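Local coordinates for protein 2-keto-3-deoxygluconate kinase (Thermotoga maritima, PDB 2AFB) that phosphorylates 2-keto-3-deoxygluconate as a sugar kinase of the pfkB family, presumably with ATP as the phosphate donor, at residues 15-20 and 48-53; 140-145 and 160-165. All blocks are in the same frame, centred on the assembly; numbering follows the deposited sequence.

Contact 1 of 2, residues 15-20 and 48-53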
loop_
_atom_site.group_PDB
_atom_site.type_symbol
_atom_site.label_atom_id
_atom_site.label_comp_id
_atom_site.label_asym_id
_atom_site.label_seq_id
_atom_site.Cartn_x
_atom_site.Cartn_y
_atom_site.Cartn_z
ATOM N N VAL A 15 28.690 -6.157 24.546
ATOM C CA VAL A 15 29.294 -6.450 23.265
ATOM C C VAL A 15 29.235 -5.211 22.409
ATOM O O VAL A 15 28.216 -4.550 22.379
ATOM C CB VAL A 15 28.573 -7.614 22.581
ATOM C CG1 VAL A 15 29.116 -7.824 21.152
ATOM C CG2 VAL A 15 28.764 -8.881 23.398
ATOM N N VAL A 16 30.318 -4.950 21.684
ATOM C CA VAL A 16 30.478 -3.766 20.849
ATOM C C VAL A 16 30.820 -4.133 19.384
ATOM O O VAL A 16 31.646 -5.017 19.109
ATOM C CB VAL A 16 31.581 -2.861 21.446
ATOM C CG1 VAL A 16 31.787 -1.602 20.629
ATOM C CG2 VAL A 16 31.264 -2.495 22.866
ATOM N N THR A 17 30.164 -3.460 18.446
ATOM C CA THR A 17 30.463 -3.579 17.029
ATOM C C THR A 17 30.588 -2.180 16.442
ATOM O O THR A 17 30.091 -1.188 17.010
ATOM C CB THR A 17 29.399 -4.399 16.235
ATOM O OG1 THR A 17 28.321 -3.547 15.833
ATOM C CG2 THR A 17 28.860 -5.522 17.029
ATOM N N PHE A 18 31.270 -2.111 15.310
ATOM C CA PHE A 18 31.638 -0.840 14.707
ATOM C C PHE A 18 31.554 -0.942 13.232
ATOM O O PHE A 18 32.104 -1.849 12.642
ATOM C CB PHE A 18 33.083 -0.516 15.021
ATOM C CG PHE A 18 33.623 0.713 14.313
ATOM C CD1 PHE A 18 33.143 1.961 14.617
ATOM C CD2 PHE A 18 34.661 0.611 13.389
ATOM C CE1 PHE A 18 33.642 3.097 13.992
ATOM C CE2 PHE A 18 35.188 1.759 12.753
ATOM C CZ PHE A 18 34.671 2.988 13.059
ATOM N N GLY A 19 30.930 0.046 12.638
ATOM C CA GLY A 19 30.942 0.176 11.205
ATOM C C GLY A 19 29.917 1.177 10.737
ATOM O O GLY A 19 29.638 2.138 11.444
ATOM N N GLU A 20 29.397 0.949 9.531
ATOM C CA GLU A 20 28.405 1.851 8.891
ATOM C C GLU A 20 27.022 1.267 8.819
ATOM O O GLU A 20 26.849 0.131 8.384
ATOM C CB GLU A 20 28.839 2.240 7.455
ATOM C CG GLU A 20 27.807 3.096 6.726
ATOM C CD GLU A 20 28.343 3.908 5.525
ATOM O OE1 GLU A 20 29.236 3.426 4.805
ATOM O OE2 GLU A 20 27.818 5.008 5.256
ATOM N N ALA A 48 26.162 -3.439 12.074
ATOM C CA ALA A 48 24.896 -3.091 12.726
ATOM C C ALA A 48 24.004 -4.310 12.856
ATOM O O ALA A 48 23.362 -4.495 13.874
ATOM C CB ALA A 48 24.144 -1.933 12.037
ATOM N N ASN A 49 23.979 -5.131 11.823
ATOM C CA ASN A 49 23.157 -6.311 11.792
ATOM C C ASN A 49 23.598 -7.323 12.886
ATOM O O ASN A 49 22.768 -7.980 13.541
ATOM C CB ASN A 49 23.216 -6.965 10.421
ATOM C CG ASN A 49 22.745 -6.057 9.255
ATOM O OD1 ASN A 49 22.082 -5.037 9.438
ATOM N ND2 ASN A 49 23.096 -6.472 8.037
ATOM N N VAL A 50 24.891 -7.390 13.121
ATOM C CA VAL A 50 25.459 -8.245 14.179
ATOM C C VAL A 50 25.005 -7.756 15.544
ATOM O O VAL A 50 24.561 -8.540 16.398
ATOM C CB VAL A 50 27.005 -8.298 14.082
ATOM C CG1 VAL A 50 27.603 -9.088 15.261
ATOM C CG2 VAL A 50 27.408 -8.906 12.776
ATOM N N ALA A 51 25.092 -6.459 15.759
ATOM C CA ALA A 51 24.650 -5.876 17.014
ATOM C C ALA A 51 23.161 -6.183 17.239
ATOM O O ALA A 51 22.719 -6.501 18.348
ATOM C CB ALA A 51 24.888 -4.336 17.006
ATOM N N ALA A 52 22.375 -6.118 16.169
ATOM C CA ALA A 52 20.939 -6.308 16.306
ATOM C C ALA A 52 20.642 -7.743 16.654
ATOM O O ALA A 52 19.699 -7.975 17.416
ATOM C CB ALA A 52 20.171 -5.878 15.036
ATOM N N PHE A 53 21.434 -8.677 16.113
ATOM C CA PHE A 53 21.323 -10.120 16.464
ATOM C C PHE A 53 21.603 -10.336 17.954
ATOM O O PHE A 53 20.808 -10.866 18.731
ATOM C CB PHE A 53 22.257 -10.989 15.585
ATOM C CG PHE A 53 22.113 -12.440 15.848
ATOM C CD1 PHE A 53 22.728 -13.014 16.950
ATOM C CD2 PHE A 53 21.274 -13.218 15.076
ATOM C CE1 PHE A 53 22.528 -14.320 17.280
ATOM C CE2 PHE A 53 21.082 -14.536 15.399
ATOM C CZ PHE A 53 21.711 -15.090 16.506
HETATM O O HOH W 1 27.489 -1.769 10.244
#
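Thr-17 meets Val-50 and Ala-51 where strand 15-18 packs against helix 48-53, and this one strand residue makes nearly all of the direct contact. The packing is by van der Waals contact: Thr-17 OG1 lies 3.7 Å from Ala-51 CB, while Thr-17 CG2, methyl to methyl, sits 4.1 Å from that same CB and reaches Val-50 CG1 at 4.2 Å. With chi1 at 86°, OG1 stands between the backbone N and the carbonyl carbon and CG2 beside the backbone N; this rotation turns both OG1 and CG2 to the helix. Small residues permit a close approach, the axes coming within 7.8 Å at 160°, nearly antiparallel.

Polar links are indirect. No hydrogen bond joins the segments directly; the hydroxyl of Thr-17 bonds instead to the carbonyl O of Glu-47, in the first turn of helix 46-56. A water bridge forms farther along, where a water donates to Glu-20 O at 2.7 Å and accepts from Ala-48 N at 2.8 Å, tying the loop after the strand to the helix.

Val-50 also touches Asp-292 and Ile-299 of helix 290-304. A helix running nearly antiparallel to an interior strand of the sheet is the alpha/beta layering of the ribokinase-like fold.

Contact 2 of 2, residues 140-145 and 160-165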
loop_
_atom_site.group_PDB
_atom_site.type_symbol
_atom_site.label_atom_id
_atom_site.label_comp_id
_atom_site.label_asym_id
_atom_site.label_seq_id
_atom_site.Cartn_x
_atom_site.Cartn_y
_atom_site.Cartn_z
ATOM N N ARG A 140 32.909 -7.580 26.754
ATOM C CA ARG A 140 33.350 -8.977 26.678
ATOM C C ARG A 140 33.755 -9.305 25.242
ATOM O O ARG A 140 34.424 -10.313 24.988
ATOM C CB ARG A 140 32.233 -9.931 27.095
ATOM C CG ARG A 140 31.406 -9.474 28.287
ATOM C CD ARG A 140 31.843 -10.085 29.586
ATOM N NE ARG A 140 31.166 -11.354 29.891
ATOM C CZ ARG A 140 30.351 -11.597 30.935
ATOM N NH1 ARG A 140 30.005 -10.659 31.829
ATOM N NH2 ARG A 140 29.860 -12.817 31.087
ATOM N N TRP A 141 33.359 -8.442 24.304
ATOM C CA TRP A 141 33.507 -8.736 22.873
ATOM C C TRP A 141 33.462 -7.492 22.021
ATOM O O TRP A 141 32.730 -6.574 22.329
ATOM C CB TRP A 141 32.394 -9.670 22.387
ATOM C CG TRP A 141 32.762 -10.482 21.199
ATOM C CD1 TRP A 141 32.830 -10.051 19.903
ATOM C CD2 TRP A 141 33.097 -11.885 21.167
ATOM N NE1 TRP A 141 33.181 -11.083 19.077
ATOM C CE2 TRP A 141 33.319 -12.229 19.822
ATOM C CE3 TRP A 141 33.124 -12.889 22.124
ATOM C CZ2 TRP A 141 33.628 -13.528 19.419
ATOM C CZ3 TRP A 141 33.482 -14.194 21.736
ATOM C CH2 TRP A 141 33.734 -14.492 20.402
ATOM N N PHE A 142 34.302 -7.508 20.971
ATOM C CA PHE A 142 34.381 -6.499 19.919
ATOM C C PHE A 142 34.430 -7.153 18.527
ATOM O O PHE A 142 35.233 -8.056 18.246
ATOM C CB PHE A 142 35.601 -5.617 20.090
ATOM C CG PHE A 142 35.709 -4.564 19.056
ATOM C CD1 PHE A 142 34.822 -3.530 19.027
ATOM C CD2 PHE A 142 36.678 -4.637 18.062
ATOM C CE1 PHE A 142 34.928 -2.551 18.051
ATOM C CE2 PHE A 142 36.764 -3.656 17.070
ATOM C CZ PHE A 142 35.919 -2.616 17.084
ATOM N N HIS A 143 33.542 -6.682 17.685
ATOM C CA HIS A 143 33.360 -7.193 16.330
ATOM C C HIS A 143 33.478 -6.099 15.257
ATOM O O HIS A 143 32.905 -5.030 15.419
ATOM C CB HIS A 143 32.000 -7.905 16.193
ATOM C CG HIS A 143 31.777 -8.445 14.828
ATOM N ND1 HIS A 143 32.438 -9.558 14.363
ATOM C CD2 HIS A 143 31.053 -7.963 13.787
ATOM C CE1 HIS A 143 32.080 -9.775 13.110
ATOM N NE2 HIS A 143 31.267 -8.798 12.728
ATOM N N PHE A 144 34.221 -6.387 14.168
ATOM C CA PHE A 144 34.314 -5.495 12.992
ATOM C C PHE A 144 34.321 -6.347 11.750
ATOM O O PHE A 144 34.478 -7.580 11.850
ATOM C CB PHE A 144 35.554 -4.542 13.006
ATOM C CG PHE A 144 36.908 -5.238 12.846
ATOM C CD1 PHE A 144 37.479 -5.954 13.901
ATOM C CD2 PHE A 144 37.616 -5.145 11.655
ATOM C CE1 PHE A 144 38.713 -6.574 13.744
ATOM C CE2 PHE A 144 38.806 -5.758 11.487
ATOM C CZ PHE A 144 39.365 -6.482 12.529
ATOM N N SER A 145 34.087 -5.705 10.587
ATOM C CA SER A 145 34.220 -6.397 9.312
ATOM C C SER A 145 35.121 -5.664 8.317
ATOM O O SER A 145 35.346 -4.449 8.438
ATOM C CB SER A 145 32.861 -6.641 8.696
ATOM O OG SER A 145 32.574 -5.640 7.752
ATOM N N GLU A 160 42.266 0.548 14.135
ATOM C CA GLU A 160 43.493 0.239 14.841
ATOM C C GLU A 160 43.459 0.771 16.252
ATOM O O GLU A 160 43.938 0.095 17.170
ATOM C CB GLU A 160 44.714 0.785 14.108
ATOM C CG GLU A 160 45.995 0.098 14.565
ATOM C CD GLU A 160 47.214 0.502 13.764
ATOM O OE1 GLU A 160 48.274 -0.116 13.985
ATOM O OE2 GLU A 160 47.121 1.425 12.927
ATOM N N ASP A 161 42.930 1.986 16.418
ATOM C CA ASP A 161 42.709 2.576 17.757
ATOM C C ASP A 161 41.863 1.631 18.587
ATOM O O ASP A 161 42.219 1.310 19.712
ATOM C CB ASP A 161 41.966 3.917 17.714
ATOM C CG ASP A 161 42.817 5.078 17.196
ATOM O OD1 ASP A 161 44.062 4.992 17.223
ATOM O OD2 ASP A 161 42.227 6.088 16.739
ATOM N N ALA A 162 40.729 1.204 18.036
ATOM C CA ALA A 162 39.821 0.291 18.765
ATOM C C ALA A 162 40.496 -1.030 19.137
ATOM O O ALA A 162 40.293 -1.579 20.222
ATOM C CB ALA A 162 38.533 -0.008 17.929
ATOM N N LEU A 163 41.304 -1.541 18.236
ATOM C CA LEU A 163 41.859 -2.876 18.417
ATOM C C LEU A 163 42.995 -2.869 19.456
ATOM O O LEU A 163 43.215 -3.838 20.184
ATOM C CB LEU A 163 42.371 -3.385 17.082
ATOM C CG LEU A 163 41.338 -3.794 16.059
ATOM C CD1 LEU A 163 41.978 -3.998 14.673
ATOM C CD2 LEU A 163 40.642 -5.051 16.539
ATOM N N LYS A 164 43.735 -1.774 19.500
ATOM C CA LYS A 164 44.758 -1.611 20.513
ATOM C C LYS A 164 44.138 -1.552 21.896
ATOM O O LYS A 164 44.636 -2.169 22.809
ATOM C CB LYS A 164 45.570 -0.356 20.265
ATOM C CG LYS A 164 46.583 -0.522 19.147
ATOM C CD LYS A 164 47.470 0.698 19.058
ATOM C CE LYS A 164 48.294 0.749 17.771
ATOM N NZ LYS A 164 48.583 2.186 17.402
ATOM N N VAL A 165 43.059 -0.808 22.068
ATOM C CA VAL A 165 42.354 -0.822 23.360
ATOM C C VAL A 165 41.737 -2.183 23.715
ATOM O O VAL A 165 41.806 -2.648 24.850
ATOM C CB VAL A 165 41.258 0.232 23.390
ATOM C CG1 VAL A 165 40.460 0.161 24.714
ATOM C CG2 VAL A 165 41.895 1.621 23.207
#
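Phe-142 and Phe-144, two residues apart on strand 141-145, both point toward helix 160-165 and receive Ala-162 and Leu-163. Their rings get there by different rotations. In Phe-142, CG is anti to the backbone N (chi1 -179°), and the outer end of the ring reaches the helix: CZ lies 3.8 Å from Ala-162 CB, with CE2 4.1 Å from the same methyl. Phe-144 instead has chi1 at 68°, with CG between the backbone N and the carbonyl carbon, and offers CE1 to Leu-163 CD2 at 3.7 Å.

Leu-163 bridges the two rings. Its CD2 methyl lies at the edge of the Phe-142 ring, near the ring plane, 4.2 Å from CE2, while its CD1 comes within 4.2 Å of Phe-144 CZ. The leucine crosses each aromatic side chain at about a right angle. The contact is wholly apolar and buried, without a hydrogen bond across it; its axes approach to 10.3 Å, the usual spacing of a helix packed on a sheet, filled here by the two rings.

Leu-163 and Phe-144 also touch Val-173 of strand 172-176, while Ala-162 meets Trp-132 of helix 132-135. Helix 155-169 is the helix of the beta-alpha-beta unit and packs on both of its strands, 139-145 and 172-176, with helix 132-135 beside it.

In the fold
From the N terminus, strand 14-18 enters the large sheet, and the chain then forms strands 22-26 and 38-44 of the smaller sheet before helix 46-56 returns to close contact 1 across 27 intervening residues. Contact 2 closes a shorter loop of 14 residues later, in series, neither nesting nor crossing. Strands 14-18 and 139-145 are neighbours, joined by probable backbone hydrogen bonds Val-16 O to His-143 N (2.9 Å) and Val-16 N to Trp-141 O (3.0 Å). The contact centres are 12 Å apart. Thr-17 points to helix 46-56, whereas Val-16 points away from it and touches Phe-142, which faces helix 155-169: the two helices lie on opposite faces of one sheet.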